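Local coordinates for molybdate-binding protein MolA (Haemophilus influenzae, PDB 3PSH) that binds molybdate and tungstate as the periplasmic solute-binding component of the ABC transporter MolBCA, a low-affinity importer of molybdate, at residues 92-95 and 96-100; 100-104 and 105-109. All coordinates share one frame; numbering follows the deposited sequence.

Contact 1. Residues 92-95 and 96-100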
ATOM      1  N   ASN A  92       4.490  11.345   2.145  1.00 12.36           N
ATOM      2  CA  ASN A  92       4.230  12.573   1.487  1.00 14.40           C
ATOM      3  C   ASN A  92       3.447  13.581   2.304  1.00 14.20           C
ATOM      4  O   ASN A  92       3.629  14.748   2.139  1.00 15.05           O
ATOM      5  CB  ASN A  92       3.546  12.343   0.142  1.00 15.29           C
ATOM      6  CG  ASN A  92       2.248  11.570   0.305  1.00 19.01           C
ATOM      7  OD1 ASN A  92       2.242  10.394   0.788  1.00 16.19           O
ATOM      8  ND2 ASN A  92       1.163  12.253   0.066  1.00 18.87           N
ATOM      9  N   TYR A  93       2.568  13.138   3.204  1.00 14.07           N
ATOM     10  CA  TYR A  93       1.791  14.083   3.971  1.00 15.98           C
ATOM     11  C   TYR A  93       2.447  14.379   5.323  1.00 17.25           C
ATOM     12  O   TYR A  93       1.795  14.968   6.238  1.00 19.50           O
ATOM     13  CB  TYR A  93       0.347  13.499   4.121  1.00 15.11           C
ATOM     14  CG  TYR A  93       0.246  12.200   4.914  1.00 14.51           C
ATOM     15  CD1 TYR A  93       0.209  12.226   6.333  1.00 16.89           C
ATOM     16  CD2 TYR A  93       0.112  10.976   4.278  1.00 15.59           C
ATOM     17  CE1 TYR A  93       0.142  11.025   7.087  1.00 17.18           C
ATOM     18  CE2 TYR A  93       0.055   9.775   5.033  1.00 19.57           C
ATOM     19  CZ  TYR A  93       0.026   9.808   6.419  1.00 18.03           C
ATOM     20  OH  TYR A  93      -0.098   8.673   7.155  1.00 21.25           O
ATOM     21  N   ALA A  94       3.732  13.968   5.505  1.00 16.53           N
ATOM     22  CA  ALA A  94       4.449  14.268   6.833  1.00 16.27           C
ATOM     23  C   ALA A  94       4.323  15.757   7.106  1.00 15.39           C
ATOM     24  O   ALA A  94       4.547  16.552   6.214  1.00 15.83           O
ATOM     25  CB  ALA A  94       5.907  13.854   6.791  1.00 16.09           C
ATOM     26  N   PRO A  95       3.954  16.103   8.354  1.00 17.35           N
ATOM     27  CA  PRO A  95       3.765  17.560   8.564  1.00 15.88           C
ATOM     28  C   PRO A  95       5.063  18.355   8.233  1.00 16.08           C
ATOM     29  O   PRO A  95       6.207  17.852   8.446  1.00 17.47           O
ATOM     30  CB  PRO A  95       3.531  17.671  10.047  1.00 16.47           C
ATOM     31  CG  PRO A  95       2.882  16.251  10.461  1.00 19.41           C
ATOM     32  CD  PRO A  95       3.466  15.279   9.478  1.00 18.14           C
ATOM     33  N   SER A  96       4.881  19.584   7.744  1.00 17.08           N
ATOM     34  CA  SER A  96       6.018  20.462   7.426  1.00 18.80           C
ATOM     35  C   SER A  96       6.873  20.613   8.686  1.00 16.61           C
ATOM     36  O   SER A  96       8.120  20.656   8.538  1.00 16.16           O
ATOM     37  CB  SER A  96       5.524  21.843   6.973  1.00 19.18           C
ATOM     38  OG  SER A  96       4.806  21.671   5.785  1.00 24.31           O
ATOM     39  N   GLU A  97       6.247  20.572   9.874  1.00 17.01           N
ATOM     40  CA  GLU A  97       7.041  20.789  11.115  1.00 19.07           C
ATOM     41  C   GLU A  97       8.032  19.635  11.348  1.00 20.00           C
ATOM     42  O   GLU A  97       9.124  19.812  11.849  1.00 18.73           O
ATOM     43  CB  GLU A  97       6.058  20.953  12.309  1.00 21.41           C
ATOM     44  CG  GLU A  97       6.722  20.950  13.684  1.00 21.93           C
ATOM     45  CD  GLU A  97       5.693  21.047  14.856  1.00 28.50           C
ATOM     46  OE1 GLU A  97       4.463  21.052  14.563  1.00 30.38           O
ATOM     47  OE2 GLU A  97       6.095  21.086  16.036  1.00 23.88           O
ATOM     48  N   MET A  98       7.633  18.451  10.975  1.00 15.19           N
ATOM     49  CA  MET A  98       8.406  17.234  11.151  1.00 15.81           C
ATOM     50  C   MET A  98       9.547  17.237  10.140  1.00 16.42           C
ATOM     51  O   MET A  98      10.691  16.888  10.506  1.00 13.10           O
ATOM     52  CB  MET A  98       7.489  16.007  10.900  1.00 17.01           C
ATOM     53  CG  MET A  98       8.280  14.723  10.824  1.00 17.38           C
ATOM     54  SD  MET A  98       7.164  13.333  10.361  1.00 19.23           S
ATOM     55  CE  MET A  98       8.332  11.967  10.158  1.00 12.55           C
ATOM     56  N   ILE A  99       9.248  17.522   8.862  1.00 17.62           N
ATOM     57  CA  ILE A  99      10.328  17.607   7.842  1.00 15.23           C
ATOM     58  C   ILE A  99      11.362  18.681   8.298  1.00 16.06           C
ATOM     59  O   ILE A  99      12.579  18.446   8.211  1.00 17.99           O
ATOM     60  CB  ILE A  99       9.739  17.978   6.471  1.00 15.34           C
ATOM     61  CG1 ILE A  99       8.975  16.717   6.045  1.00 15.08           C
ATOM     62  CG2 ILE A  99      10.853  18.371   5.486  1.00 17.95           C
ATOM     63  CD1 ILE A  99       8.051  16.886   4.745  1.00 17.94           C
ATOM     64  N   LYS A 100      10.866  19.826   8.766  1.00 15.38           N
ATOM     65  CA  LYS A 100      11.733  20.928   9.230  1.00 14.74           C
ATOM     66  C   LYS A 100      12.593  20.463  10.413  1.00 15.46           C
ATOM     67  O   LYS A 100      13.770  20.797  10.417  1.00 17.28           O
ATOM     68  CB  LYS A 100      10.936  22.191   9.598  1.00 16.00           C
ATOM     69  CG  LYS A 100      11.849  23.414   9.994  1.00 18.73           C
ATOM     70  CD  LYS A 100      10.956  24.638  10.110  1.00 23.10           C
ATOM     71  CE  LYS A 100      11.688  25.915  10.612  1.00 27.56           C
ATOM     72  NZ  LYS A 100      12.390  25.686  11.932  1.00 26.14           N
TER
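The carbonyl oxygen of P95 takes two backbone N-H groups from the first turn of the helix that follows it. I99 N reaches P95 O at 3.1 Å in a nearly straight bond (168° at the hydrogen), coming in almost head-on to the carbonyl. M98 N lies at 3.0 Å from the same P95 O, but its angle of 130° makes it the weak member of the pair. P95 is at the N-cap position, and its bond from I99 N is the first i to i+4 bond of the helix; the proline ring brings no acceptor for a classical side-chain cap. Side chains close in beside it. The CB of A94 points at the helix and meets M98 SD at 3.8 Å; M98 puts its sulfur there with CG anti to the backbone N (chi1 170°) and an extended chain beyond. On I99, the tip CD1 swings back over the junction, 3.8 Å from A94 O and 4.2 Å from A94 CB. The loop leads from parallel strand 87-91 into helix 96-103; earlier in this loop, N92 OD1 bonds to the hydroxyl of Y280, a molybdate-binding residue, and N92 ND2 to the backbone of K122.

Contact 2. Residues 100-104 and 105-109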
ATOM      1  N   LYS A 100      10.866  19.826   8.766  1.00 15.38           N
ATOM      2  CA  LYS A 100      11.733  20.928   9.230  1.00 14.74           C
ATOM      3  C   LYS A 100      12.593  20.463  10.413  1.00 15.46           C
ATOM      4  O   LYS A 100      13.770  20.797  10.417  1.00 17.28           O
ATOM      5  CB  LYS A 100      10.936  22.191   9.598  1.00 16.00           C
ATOM      6  CG  LYS A 100      11.849  23.414   9.994  1.00 18.73           C
ATOM      7  CD  LYS A 100      10.956  24.638  10.110  1.00 23.10           C
ATOM      8  CE  LYS A 100      11.688  25.915  10.612  1.00 27.56           C
ATOM      9  NZ  LYS A 100      12.390  25.686  11.932  1.00 26.14           N
ATOM     10  N   GLN A 101      12.016  19.745  11.396  1.00 13.38           N
ATOM     11  CA  GLN A 101      12.868  19.142  12.520  1.00 12.44           C
ATOM     12  C   GLN A 101      14.087  18.386  11.944  1.00 15.24           C
ATOM     13  O   GLN A 101      15.182  18.544  12.410  1.00 16.79           O
ATOM     14  CB  GLN A 101      12.093  18.278  13.501  1.00 14.45           C
ATOM     15  CG  GLN A 101      11.162  19.090  14.354  1.00 16.38           C
ATOM     16  CD  GLN A 101      10.730  18.295  15.522  1.00 18.07           C
ATOM     17  OE1 GLN A 101      11.562  18.026  16.387  1.00 14.81           O
ATOM     18  NE2 GLN A 101       9.426  17.841  15.551  1.00 17.86           N
ATOM     19  N   ILE A 102      13.856  17.549  10.956  1.00 13.13           N
ATOM     20  CA  ILE A 102      14.931  16.713  10.404  1.00 12.35           C
ATOM     21  C   ILE A 102      15.905  17.556   9.526  1.00 13.10           C
ATOM     22  O   ILE A 102      17.102  17.441   9.737  1.00 13.49           O
ATOM     23  CB  ILE A 102      14.292  15.539   9.587  1.00 11.85           C
ATOM     24  CG1 ILE A 102      13.348  14.660  10.498  1.00 13.69           C
ATOM     25  CG2 ILE A 102      15.374  14.776   8.946  1.00 11.68           C
ATOM     26  CD1 ILE A 102      12.504  13.743   9.627  1.00 16.15           C
ATOM     27  N   SER A 103      15.384  18.498   8.713  1.00 13.38           N
ATOM     28  CA  SER A 103      16.239  19.352   7.889  1.00 15.49           C
ATOM     29  C   SER A 103      17.096  20.279   8.782  1.00 15.29           C
ATOM     30  O   SER A 103      18.180  20.614   8.399  1.00 14.74           O
ATOM     31  CB  SER A 103      15.371  20.204   7.037  1.00 19.35           C
ATOM     32  OG  SER A 103      14.670  19.315   6.172  1.00 24.67           O
ATOM     33  N   ASP A 104      16.557  20.691   9.903  1.00 13.73           N
ATOM     34  CA  ASP A 104      17.279  21.577  10.843  1.00 14.90           C
ATOM     35  C   ASP A 104      18.490  20.868  11.475  1.00 16.59           C
ATOM     36  O   ASP A 104      19.380  21.557  11.984  1.00 19.04           O
ATOM     37  CB  ASP A 104      16.389  22.149  11.968  1.00 16.43           C
ATOM     38  CG  ASP A 104      15.514  23.272  11.514  1.00 17.53           C
ATOM     39  OD1 ASP A 104      15.638  23.815  10.407  1.00 18.60           O
ATOM     40  OD2 ASP A 104      14.548  23.580  12.261  1.00 18.39           O
ATOM     41  N   VAL A 105      18.565  19.549  11.477  1.00 16.84           N
ATOM     42  CA  VAL A 105      19.743  18.850  12.008  1.00 13.00           C
ATOM     43  C   VAL A 105      20.522  18.268  10.806  1.00 14.25           C
ATOM     44  O   VAL A 105      21.381  17.417  11.027  1.00 14.54           O
ATOM     45  CB  VAL A 105      19.474  17.870  13.199  1.00 14.84           C
ATOM     46  CG1 VAL A 105      18.956  18.706  14.379  1.00 14.94           C
ATOM     47  CG2 VAL A 105      18.455  16.800  12.770  1.00 13.60           C
ATOM     48  N   ASN A 106      20.226  18.754   9.598  1.00 14.18           N
ATOM     49  CA  ASN A 106      21.064  18.562   8.395  1.00 15.36           C
ATOM     50  C   ASN A 106      21.030  17.061   7.926  1.00 14.95           C
ATOM     51  O   ASN A 106      22.015  16.426   7.420  1.00 18.65           O
ATOM     52  CB  ASN A 106      22.566  18.905   8.675  1.00 14.63           C
ATOM     53  CG  ASN A 106      22.706  20.203   9.428  1.00 20.06           C
ATOM     54  OD1 ASN A 106      21.956  21.166   9.160  1.00 20.77           O
ATOM     55  ND2 ASN A 106      23.704  20.267  10.307  1.00 18.81           N
ATOM     56  N   ILE A 107      19.872  16.418   8.090  1.00 14.47           N
ATOM     57  CA  ILE A 107      19.789  15.076   7.597  1.00 15.04           C
ATOM     58  C   ILE A 107      18.852  15.172   6.353  1.00 16.53           C
ATOM     59  O   ILE A 107      17.762  15.767   6.463  1.00 15.47           O
ATOM     60  CB  ILE A 107      19.128  14.140   8.582  1.00 15.68           C
ATOM     61  CG1 ILE A 107      19.981  13.936   9.841  1.00 13.35           C
ATOM     62  CG2 ILE A 107      18.964  12.793   7.989  1.00 12.91           C
ATOM     63  CD1 ILE A 107      19.062  13.430  11.012  1.00 16.32           C
ATOM     64  N   PRO A 108      19.274  14.619   5.208  1.00 15.58           N
ATOM     65  CA  PRO A 108      18.442  14.704   3.961  1.00 14.38           C
ATOM     66  C   PRO A 108      17.114  13.924   4.223  1.00 12.79           C
ATOM     67  O   PRO A 108      17.097  12.884   4.878  1.00 11.87           O
ATOM     68  CB  PRO A 108      19.308  13.960   2.879  1.00 13.43           C
ATOM     69  CG  PRO A 108      20.679  13.904   3.529  1.00 18.01           C
ATOM     70  CD  PRO A 108      20.519  13.869   4.985  1.00 13.94           C
ATOM     71  N   VAL A 109      16.043  14.442   3.631  1.00 13.06           N
ATOM     72  CA  VAL A 109      14.722  13.831   3.743  1.00 12.38           C
ATOM     73  C   VAL A 109      14.169  13.551   2.320  1.00 11.02           C
ATOM     74  O   VAL A 109      14.252  14.424   1.442  1.00 14.55           O
ATOM     75  CB  VAL A 109      13.750  14.898   4.352  1.00 11.33           C
ATOM     76  CG1 VAL A 109      12.194  14.425   4.213  1.00 12.06           C
ATOM     77  CG2 VAL A 109      14.039  15.119   5.822  1.00 11.32           C
TER
HETATM   78  O   HOH W   1      17.133  17.967   4.953  1.00 17.25           O
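A Schellman motif at the C-terminal end of helix 96-103 sends the chain back toward strand 109-112, in the helix-to-strand half of a beta-alpha-beta crossover. Its 6→1 bond, I107 N to I102 O at 3.4 Å, is weak; its 5→2 bond, N106 N to S103 O at 3.0 Å, arrives well above the carbonyl plane and closes the type I turn 103-106 within the motif. I102 O also receives V105 N at 3.1 Å, again from above its plane. N106, the C' residue, takes left-handed backbone angles (phi 69°), which turn I107 N back to I102 O. Apolar contact backs this up: the chi1 of I102 (-59°) turns its CG2 methyl toward V109 CG2, 3.4 Å away and tighter than usual, the side chains crossing at about a right angle. I102 CG2 also lies 3.8 Å from I107 CB. V105 CG2 rests 3.4 Å from I102 O. A water bridges S103 OG and I107 O, donating to the latter at 2.7 Å, while S103 OG also bonds to I99 O. K100 NZ and the syn side of D104 OD2, four residues apart, form a salt bridge (3.0 Å). I102 and I107 pack on V88 of strand 87-91 and V109 on V90, with helix 77-82 against I102, V105 and I107; P108 pairs with V88 through the backbone and touches strand 11-14.

Contacts 1 and 2 are the two ends of one short helix, 96-103, and share K100. Together they take the chain from strand 87-91 to its parallel neighbour 109-112. Both are partly buried: A94 and M98 in contact 1 and I102, I107 and V109 in contact 2 are buried, while S96, E97, K100, D104 and N106 are exposed. At the N-terminal end, a loop carbonyl accepts N-H groups of the helix; at the C-terminal end the direction is reversed, and helix carbonyls accept N-H groups of the loop. Contact 2 adds a water bridge and a salt bridge, whereas contact 1 adds a sulfur contact. Contact 1 lies nearer the molybdate site, the side chain of A94 being about 13 Å from the bound anion, while contact 2 lies away from it.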